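Local structure of metalloregulator ScaR (3HRS) at residues A[77-80]-A[81-85]; A[86-90]-A[91-95]; A[157-161]-A[162-166]. The protein acts as a manganese-activated transcriptional repressor of the DtxR/MntR family, a homodimer that probably binds DNA and transition metal ions. One frame throughout, in Å; residues are numbered along the deposited sequence.

How the contacts relate
Going along the chain from the N terminus, the three contacts come in series; none nests in or crosses another, and none closes a long loop, each joining adjoining segments. Contact 1 lies at the end region of helix 62-84. The chain then doubles back through the loop that opens contact 2, the start of helix 90-101, and the two pack together through Val83 and Ile93 and through Phe81 and Leu86. Contact 3 comes much later, where strand 150-157 gives way to helix 161-168 in the FeoA, SH3-like domain. Phe161 there packs on Thr90 and His94 of contact 2, tying that domain to the metal-binding and dimerisation region, while Asp159 approaches Glu79 of contact 1 at a zinc site that is empty here.

Contact 1 (A[77-80]-A[81-85]); sequences LIEV and FLVHH
Ile78 and Leu82, one helical turn apart, lie side by side and point the same way, with Ile78 CG2 3.9 Å from Leu82 CD1. The branch of Ile78 that does the touching is the one anti to the backbone N, chi1 being -63°, which leaves CG1 anti to the carbonyl carbon. Leu82 also leans on the backbone of the turn before it, its CG 3.2 Å from Ile78 O. Val83 follows Glu79 in the same way, but the placement of its CG1 is doubtful.

Behind these side chains runs ordinary helical bonding. Phe81 N donates to Leu77 O at 2.8 Å, and Leu82 N to Ile78 O at 2.9 Å. Two residues on, His84 N donates to Val80 O at 3.1 Å. The regular turn sends Glu79 to the face where Pro123 and His124 lie; in another structure of this protein Glu79 binds zinc, as do Cys122, His124 and Asp159. In this model the side chain of Val80 lies near that of Cys122.

Helix 106-115 covers Leu77, Ile78 and Phe81 through Val109, Leu112 and Asp113, while Ile93 of helix 90-101 rests on Glu79 and Val83. At the dimer interface, the Phe81 ring meets Phe81 of the second subunit, and Phe108 of that subunit packs against both Phe81 and Leu82.

Contact 2 (A[86-90]-A[91-95]); sequences LGYTT and EEIHE
Thr89 leads the backbone into helix 90-101, its carbonyl O accepting from Ile93 N at 2.8 Å, and Thr90 O follows with His94 N at 3.0 Å. Thr89 is the N-cap, and with Glu92 it makes a capping box. On one half of the box, Thr89 OG1 accepts from Glu92 N at 3.1 Å, in an almost straight bond of 170°. OG1 sits between the backbone N and the carbonyl carbon, chi1 67°, a rotation that turns the hydroxyl back over the first turn. The other half is the return bond, Thr89 N to Glu92 OE2, which is modelled too short for its detailed geometry to be trusted.

Tyr88 covers the flank of the box. Its CD2 lies 3.5 Å from Glu92 CB, and its ring plane stands well off that of the carboxylate. Ile93 also packs on this tyrosine, with CG1 3.6 Å from Tyr88 CB. The ring is pinned further out by its hydroxyl, hydrogen-bonded to Glu96, while His107 of the second subunit meets the ring. Thr90 OG1 has its partner in Glu168.

The chemistry is that of a helix start at which the Thr89 hydroxyl caps the amide of Glu92 and the Glu92 carboxylate returns a bond to the N-H of Thr89, the cap residue itself. Lying beside the positive end of the helix, Glu92 would probably be favoured in its ionised form.

Contact 3 (A[157-161]-A[162-166]); sequences VHDNF and DLLTY. With SO4 (sulfate ion), chain C; SO4 (sulfate ion), chain D.
Phe161, Leu164 and Leu163 carry this contact, in which the chain leaves strand 150-157 and enters helix 161-168. Thr165 grips the carbonyl O of Phe161 twice. Its amide N comes from above the carbonyl plane at 3.1 Å, and its OG1, at the same distance from Phe161 O, arrives nearly in line with the C=O bond. That hydroxyl also lies over one face of the Phe161 ring, 3.5 Å from CE1. The ring is where it is because CG stands anti to the backbone N, chi1 171°, and it stacks on the ring of His94.

Leu164 folds back toward the strand. Its N donates to Asn160 O at 2.7 Å, and its CD1 meets Val157 CG2 at 3.6 Å, the two side chains crossing at about a right angle. Leu163 covers the neighbouring flank: its CB lies 3.8 Å from Asn160 ND2, again with the side chains near perpendicular, and its CD2 reaches the backbone and CB of His158. Asn160 is the N-cap, though its bond from Asp162 N to OD1 is weak.

One sulfate, probably from the crystallisation liquor, binds at the loop before the helix. Its O3 accepts from His158 ND1, near the ring plane, and from Asp159 N at 2.8 Å. A second sulfate accepts a weak bond from Phe161 N. His158 NE2 is tied to Tyr210 and Asp159 OD2 to His75.

The whole is a strand-to-helix turn with an asparagine N-cap in the SH3-like FeoA domain. Its Asp159 is a zinc ligand in another structure of this protein, with Glu79, Cys122 and His124, so the turn carries one domain's ligand to a metal site shared with the dimerisation region.

Contact 1 (A[77-80]-A[81-85])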
loop_
_atom_site.group_PDB
_atom_site.type_symbol
_atom_site.label_atom_id
_atom_site.label_comp_id
_atom_site.label_asym_id
_atom_site.label_seq_id
_atom_site.Cartn_x
_atom_site.Cartn_y
_atom_site.Cartn_z
ATOM N N LEU A 77 9.268 -3.735 -7.223
ATOM C CA LEU A 77 8.209 -4.699 -6.954
ATOM C C LEU A 77 6.817 -4.016 -6.906
ATOM O O LEU A 77 5.852 -4.545 -7.428
ATOM C CB LEU A 77 8.487 -5.530 -5.713
ATOM C CG LEU A 77 9.652 -6.520 -5.747
ATOM C CD1 LEU A 77 10.076 -6.944 -4.323
ATOM C CD2 LEU A 77 9.255 -7.708 -6.510
ATOM N N ILE A 78 6.728 -2.826 -6.327
ATOM C CA ILE A 78 5.484 -2.069 -6.378
ATOM C C ILE A 78 5.138 -1.787 -7.844
ATOM O O ILE A 78 3.986 -1.874 -8.262
ATOM C CB ILE A 78 5.570 -0.733 -5.600
ATOM C CG1 ILE A 78 5.811 -0.966 -4.098
ATOM C CG2 ILE A 78 4.304 0.031 -5.728
ATOM C CD1 ILE A 78 4.924 -2.026 -3.523
ATOM N N GLU A 79 6.137 -1.446 -8.638
ATOM C CA GLU A 79 5.866 -1.186 -10.044
ATOM C C GLU A 79 5.217 -2.423 -10.640
ATOM O O GLU A 79 4.105 -2.338 -11.135
ATOM C CB GLU A 79 7.134 -0.827 -10.800
ATOM C CG GLU A 79 6.933 -0.685 -12.289
ATOM C CD GLU A 79 6.679 0.742 -12.697
ATOM O OE1 GLU A 79 6.343 0.963 -13.888
ATOM O OE2 GLU A 79 6.832 1.636 -11.826
ATOM N N VAL A 80 5.916 -3.564 -10.574
ATOM C CA VAL A 80 5.404 -4.841 -11.062
ATOM C C VAL A 80 4.025 -5.163 -10.505
ATOM O O VAL A 80 3.179 -5.642 -11.227
ATOM C CB VAL A 80 6.290 -6.018 -10.670
ATOM C CG1 VAL A 80 5.541 -7.363 -10.906
ATOM C CG2 VAL A 80 7.593 -5.976 -11.445
ATOM N N PHE A 81 3.791 -4.926 -9.223
ATOM C CA PHE A 81 2.471 -5.231 -8.684
ATOM C C PHE A 81 1.402 -4.344 -9.329
ATOM O O PHE A 81 0.398 -4.837 -9.786
ATOM C CB PHE A 81 2.434 -5.133 -7.146
ATOM C CG PHE A 81 1.044 -5.239 -6.550
ATOM C CD1 PHE A 81 0.409 -6.467 -6.442
ATOM C CD2 PHE A 81 0.386 -4.106 -6.072
ATOM C CE1 PHE A 81 -0.869 -6.566 -5.862
ATOM C CE2 PHE A 81 -0.889 -4.193 -5.484
ATOM C CZ PHE A 81 -1.516 -5.419 -5.379
ATOM N N LEU A 82 1.630 -3.038 -9.367
ATOM C CA LEU A 82 0.620 -2.108 -9.845
ATOM C C LEU A 82 0.206 -2.354 -11.281
ATOM O O LEU A 82 -0.998 -2.338 -11.602
ATOM C CB LEU A 82 1.070 -0.661 -9.677
ATOM C CG LEU A 82 1.194 -0.309 -8.191
ATOM C CD1 LEU A 82 1.340 1.189 -8.017
ATOM C CD2 LEU A 82 -0.019 -0.848 -7.425
ATOM N N VAL A 83 1.182 -2.585 -12.155
ATOM C CA VAL A 83 0.823 -2.741 -13.554
ATOM C C VAL A 83 0.304 -4.133 -13.887
ATOM O O VAL A 83 -0.725 -4.254 -14.547
ATOM C CB VAL A 83 1.904 -2.239 -14.548
ATOM C CG1 VAL A 83 3.173 -1.873 -13.833
ATOM C CG2 VAL A 83 2.147 -3.259 -15.661
ATOM N N HIS A 84 0.965 -5.177 -13.413
ATOM C CA HIS A 84 0.470 -6.537 -13.671
ATOM C C HIS A 84 -0.785 -7.000 -12.917
ATOM O O HIS A 84 -1.597 -7.775 -13.433
ATOM C CB HIS A 84 1.572 -7.540 -13.470
ATOM C CG HIS A 84 2.613 -7.477 -14.533
ATOM N ND1 HIS A 84 3.547 -8.474 -14.727
ATOM C CD2 HIS A 84 2.857 -6.539 -15.481
ATOM C CE1 HIS A 84 4.324 -8.159 -15.745
ATOM N NE2 HIS A 84 3.926 -6.987 -16.219
ATOM N N HIS A 85 -0.952 -6.558 -11.694
ATOM C CA HIS A 85 -2.054 -7.096 -10.909
ATOM C C HIS A 85 -3.214 -6.149 -10.991
ATOM O O HIS A 85 -4.339 -6.599 -11.163
ATOM C CB HIS A 85 -1.642 -7.371 -9.451
ATOM C CG HIS A 85 -0.860 -8.634 -9.292
ATOM N ND1 HIS A 85 -1.083 -9.530 -8.262
ATOM C CD2 HIS A 85 0.129 -9.168 -10.048
ATOM C CE1 HIS A 85 -0.258 -10.558 -8.388
ATOM N NE2 HIS A 85 0.489 -10.363 -9.463
#

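Contact 2 (A[86-90]-A[91-95])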
loop_
_atom_site.group_PDB
_atom_site.type_symbol
_atom_site.label_atom_id
_atom_site.label_comp_id
_atom_site.label_asym_id
_atom_site.label_seq_id
_atom_site.Cartn_x
_atom_site.Cartn_y
_atom_site.Cartn_z
ATOM N N LEU A 86 -2.946 -4.844 -10.911
ATOM C CA LEU A 86 -4.028 -3.856 -10.852
ATOM C C LEU A 86 -4.272 -3.111 -12.162
ATOM O O LEU A 86 -5.095 -2.205 -12.215
ATOM C CB LEU A 86 -3.767 -2.862 -9.725
ATOM C CG LEU A 86 -3.491 -3.511 -8.355
ATOM C CD1 LEU A 86 -3.524 -2.461 -7.244
ATOM C CD2 LEU A 86 -4.501 -4.623 -8.064
ATOM N N GLY A 87 -3.550 -3.493 -13.214
ATOM C CA GLY A 87 -3.622 -2.827 -14.503
ATOM C C GLY A 87 -3.382 -1.321 -14.534
ATOM O O GLY A 87 -3.955 -0.617 -15.371
ATOM N N TYR A 88 -2.526 -0.821 -13.654
ATOM C CA TYR A 88 -2.166 0.603 -13.650
ATOM C C TYR A 88 -1.573 1.095 -14.971
ATOM O O TYR A 88 -0.864 0.361 -15.670
ATOM C CB TYR A 88 -1.200 0.925 -12.492
ATOM C CG TYR A 88 -1.899 1.302 -11.183
ATOM C CD1 TYR A 88 -2.739 0.415 -10.540
ATOM C CD2 TYR A 88 -1.719 2.543 -10.612
ATOM C CE1 TYR A 88 -3.376 0.754 -9.391
ATOM C CE2 TYR A 88 -2.355 2.888 -9.447
ATOM C CZ TYR A 88 -3.176 1.992 -8.840
ATOM O OH TYR A 88 -3.808 2.331 -7.663
ATOM N N THR A 89 -1.877 2.344 -15.311
ATOM C CA THR A 89 -1.287 2.981 -16.481
ATOM C C THR A 89 -0.163 3.869 -16.034
ATOM O O THR A 89 -0.140 4.351 -14.905
ATOM C CB THR A 89 -2.258 3.925 -17.212
ATOM O OG1 THR A 89 -2.551 5.049 -16.371
ATOM C CG2 THR A 89 -3.552 3.212 -17.605
ATOM N N THR A 90 0.753 4.108 -16.951
ATOM C CA THR A 90 1.845 5.013 -16.721
ATOM C C THR A 90 1.460 6.252 -15.921
ATOM O O THR A 90 2.147 6.619 -14.949
ATOM C CB THR A 90 2.475 5.401 -18.043
ATOM O OG1 THR A 90 3.190 4.264 -18.546
ATOM C CG2 THR A 90 3.437 6.554 -17.847
ATOM N N GLU A 91 0.373 6.893 -16.320
ATOM C CA GLU A 91 -0.083 8.084 -15.610
ATOM C C GLU A 91 -0.517 7.745 -14.185
ATOM O O GLU A 91 -0.139 8.413 -13.232
ATOM C CB GLU A 91 -1.225 8.762 -16.367
ATOM C CG GLU A 91 -1.369 10.247 -16.051
ATOM C CD GLU A 91 -2.340 10.950 -16.987
ATOM O OE1 GLU A 91 -3.562 10.691 -16.882
ATOM O OE2 GLU A 91 -1.883 11.764 -17.824
ATOM N N GLU A 92 -1.317 6.696 -14.046
ATOM C CA GLU A 92 -1.759 6.260 -12.733
ATOM C C GLU A 92 -0.551 6.005 -11.833
ATOM O O GLU A 92 -0.504 6.444 -10.678
ATOM C CB GLU A 92 -2.639 5.010 -12.854
ATOM C CG GLU A 92 -3.991 5.293 -13.514
ATOM C CD GLU A 92 -4.717 4.046 -13.996
ATOM O OE1 GLU A 92 -5.949 4.119 -14.197
ATOM O OE2 GLU A 92 -4.068 2.996 -14.186
ATOM N N ILE A 93 0.433 5.300 -12.367
ATOM C CA ILE A 93 1.614 4.962 -11.587
ATOM C C ILE A 93 2.348 6.211 -11.142
ATOM O O ILE A 93 2.774 6.315 -10.000
ATOM C CB ILE A 93 2.556 4.057 -12.366
ATOM C CG1 ILE A 93 2.000 2.634 -12.350
ATOM C CG2 ILE A 93 3.920 4.078 -11.741
ATOM C CD1 ILE A 93 2.803 1.652 -13.159
ATOM N N HIS A 94 2.462 7.167 -12.048
ATOM C CA HIS A 94 3.037 8.471 -11.740
ATOM C C HIS A 94 2.310 9.226 -10.623
ATOM O O HIS A 94 2.914 10.001 -9.893
ATOM C CB HIS A 94 3.039 9.333 -12.997
ATOM C CG HIS A 94 3.502 10.732 -12.757
ATOM N ND1 HIS A 94 4.790 11.029 -12.365
ATOM C CD2 HIS A 94 2.851 11.916 -12.847
ATOM C CE1 HIS A 94 4.913 12.336 -12.223
ATOM N NE2 HIS A 94 3.751 12.898 -12.506
ATOM N N GLU A 95 1.009 9.016 -10.496
ATOM C CA GLU A 95 0.229 9.733 -9.498
ATOM C C GLU A 95 0.248 9.036 -8.144
ATOM O O GLU A 95 0.015 9.673 -7.125
ATOM C CB GLU A 95 -1.222 9.912 -9.971
ATOM C CG GLU A 95 -1.382 10.904 -11.127
ATOM C CD GLU A 95 -2.619 10.643 -11.989
ATOM O OE1 GLU A 95 -3.309 9.624 -11.761
ATOM O OE2 GLU A 95 -2.893 11.458 -12.901
#

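Contact 3 (A[157-161]-A[162-166])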
loop_
_atom_site.group_PDB
_atom_site.type_symbol
_atom_site.label_atom_id
_atom_site.label_comp_id
_atom_site.label_asym_id
_atom_site.label_seq_id
_atom_site.Cartn_x
_atom_site.Cartn_y
_atom_site.Cartn_z
ATOM N N VAL A 157 14.466 0.950 -20.079
ATOM C CA VAL A 157 14.339 2.392 -20.197
ATOM C C VAL A 157 14.282 2.897 -18.772
ATOM O O VAL A 157 13.872 2.175 -17.875
ATOM C CB VAL A 157 13.040 2.803 -20.901
ATOM C CG1 VAL A 157 12.853 2.019 -22.167
ATOM C CG2 VAL A 157 11.857 2.582 -19.987
ATOM N N HIS A 158 14.712 4.127 -18.551
ATOM C CA HIS A 158 14.668 4.678 -17.211
ATOM C C HIS A 158 13.230 4.967 -16.858
ATOM O O HIS A 158 12.436 5.260 -17.726
ATOM C CB HIS A 158 15.538 5.941 -17.105
ATOM C CG HIS A 158 16.950 5.658 -16.701
ATOM N ND1 HIS A 158 17.340 5.567 -15.381
ATOM C CD2 HIS A 158 18.059 5.414 -17.439
ATOM C CE1 HIS A 158 18.632 5.290 -15.325
ATOM N NE2 HIS A 158 19.091 5.190 -16.560
ATOM N N ASP A 159 12.908 4.891 -15.577
ATOM C CA ASP A 159 11.530 4.992 -15.109
ATOM C C ASP A 159 10.861 6.353 -15.362
ATOM O O ASP A 159 9.646 6.432 -15.467
ATOM C CB ASP A 159 11.467 4.645 -13.621
ATOM C CG ASP A 159 10.425 3.606 -13.333
ATOM O OD1 ASP A 159 9.514 3.465 -14.173
ATOM O OD2 ASP A 159 10.523 2.914 -12.300
ATOM N N ASN A 160 11.663 7.411 -15.437
ATOM C CA ASN A 160 11.205 8.780 -15.707
ATOM C C ASN A 160 9.850 8.985 -16.470
ATOM O O ASN A 160 9.692 8.614 -17.652
ATOM C CB ASN A 160 12.346 9.529 -16.403
ATOM C CG ASN A 160 12.094 11.011 -16.510
ATOM O OD1 ASN A 160 11.307 11.577 -15.747
ATOM N ND2 ASN A 160 12.766 11.656 -17.461
ATOM N N PHE A 161 8.891 9.619 -15.796
ATOM C CA PHE A 161 7.545 9.787 -16.335
ATOM C C PHE A 161 7.510 10.595 -17.630
ATOM O O PHE A 161 6.618 10.411 -18.483
ATOM C CB PHE A 161 6.612 10.434 -15.296
ATOM C CG PHE A 161 5.275 10.841 -15.858
ATOM C CD1 PHE A 161 4.437 9.902 -16.434
ATOM C CD2 PHE A 161 4.865 12.161 -15.826
ATOM C CE1 PHE A 161 3.214 10.276 -16.970
ATOM C CE2 PHE A 161 3.648 12.537 -16.356
ATOM C CZ PHE A 161 2.819 11.592 -16.931
ATOM N N ASP A 162 8.459 11.512 -17.767
ATOM C CA ASP A 162 8.495 12.324 -18.965
ATOM C C ASP A 162 9.104 11.500 -20.085
ATOM O O ASP A 162 8.650 11.543 -21.228
ATOM C CB ASP A 162 9.262 13.623 -18.725
ATOM C CG ASP A 162 8.384 14.712 -18.123
ATOM O OD1 ASP A 162 8.928 15.778 -17.754
ATOM O OD2 ASP A 162 7.150 14.499 -18.024
ATOM N N LEU A 163 10.113 10.714 -19.741
ATOM C CA LEU A 163 10.731 9.838 -20.716
ATOM C C LEU A 163 9.720 8.821 -21.203
ATOM O O LEU A 163 9.585 8.627 -22.408
ATOM C CB LEU A 163 11.940 9.133 -20.118
ATOM C CG LEU A 163 12.663 8.163 -21.036
ATOM C CD1 LEU A 163 13.203 8.923 -22.207
ATOM C CD2 LEU A 163 13.792 7.457 -20.291
ATOM N N LEU A 164 9.004 8.176 -20.278
ATOM C CA LEU A 164 8.032 7.176 -20.687
ATOM C C LEU A 164 7.046 7.803 -21.658
ATOM O O LEU A 164 6.778 7.250 -22.734
ATOM C CB LEU A 164 7.300 6.571 -19.491
ATOM C CG LEU A 164 7.810 5.263 -18.862
ATOM C CD1 LEU A 164 9.251 4.950 -19.178
ATOM C CD2 LEU A 164 7.650 5.321 -17.367
ATOM N N THR A 165 6.515 8.963 -21.278
ATOM C CA THR A 165 5.530 9.663 -22.102
ATOM C C THR A 165 6.090 9.915 -23.505
ATOM O O THR A 165 5.418 9.688 -24.509
ATOM C CB THR A 165 5.044 10.979 -21.430
ATOM O OG1 THR A 165 4.164 10.668 -20.344
ATOM C CG2 THR A 165 4.283 11.830 -22.399
ATOM N N TYR A 166 7.339 10.347 -23.563
ATOM C CA TYR A 166 8.029 10.535 -24.831
ATOM C C TYR A 166 8.115 9.238 -25.630
ATOM O O TYR A 166 7.978 9.242 -26.849
ATOM C CB TYR A 166 9.442 11.075 -24.579
ATOM C CG TYR A 166 10.341 11.086 -25.799
ATOM C CD1 TYR A 166 10.203 12.062 -26.784
ATOM C CD2 TYR A 166 11.333 10.128 -25.960
ATOM C CE1 TYR A 166 11.025 12.077 -27.894
ATOM C CE2 TYR A 166 12.161 10.138 -27.070
ATOM C CZ TYR A 166 12.000 11.111 -28.030
ATOM O OH TYR A 166 12.820 11.113 -29.131
HETATM S S SO4 C . 15.647 3.599 -13.491
HETATM O O1 SO4 C . 15.800 2.694 -14.638
HETATM O O2 SO4 C . 16.956 3.748 -12.862
HETATM O O3 SO4 C . 15.176 4.926 -13.913
HETATM O O4 SO4 C . 14.695 3.015 -12.530
HETATM S S SO4 D . 8.996 10.507 -12.035
HETATM O O1 SO4 D . 8.350 10.994 -10.818
HETATM O O2 SO4 D . 8.021 9.713 -12.778
HETATM O O3 SO4 D . 9.468 11.651 -12.818
HETATM O O4 SO4 D . 10.135 9.655 -11.693
#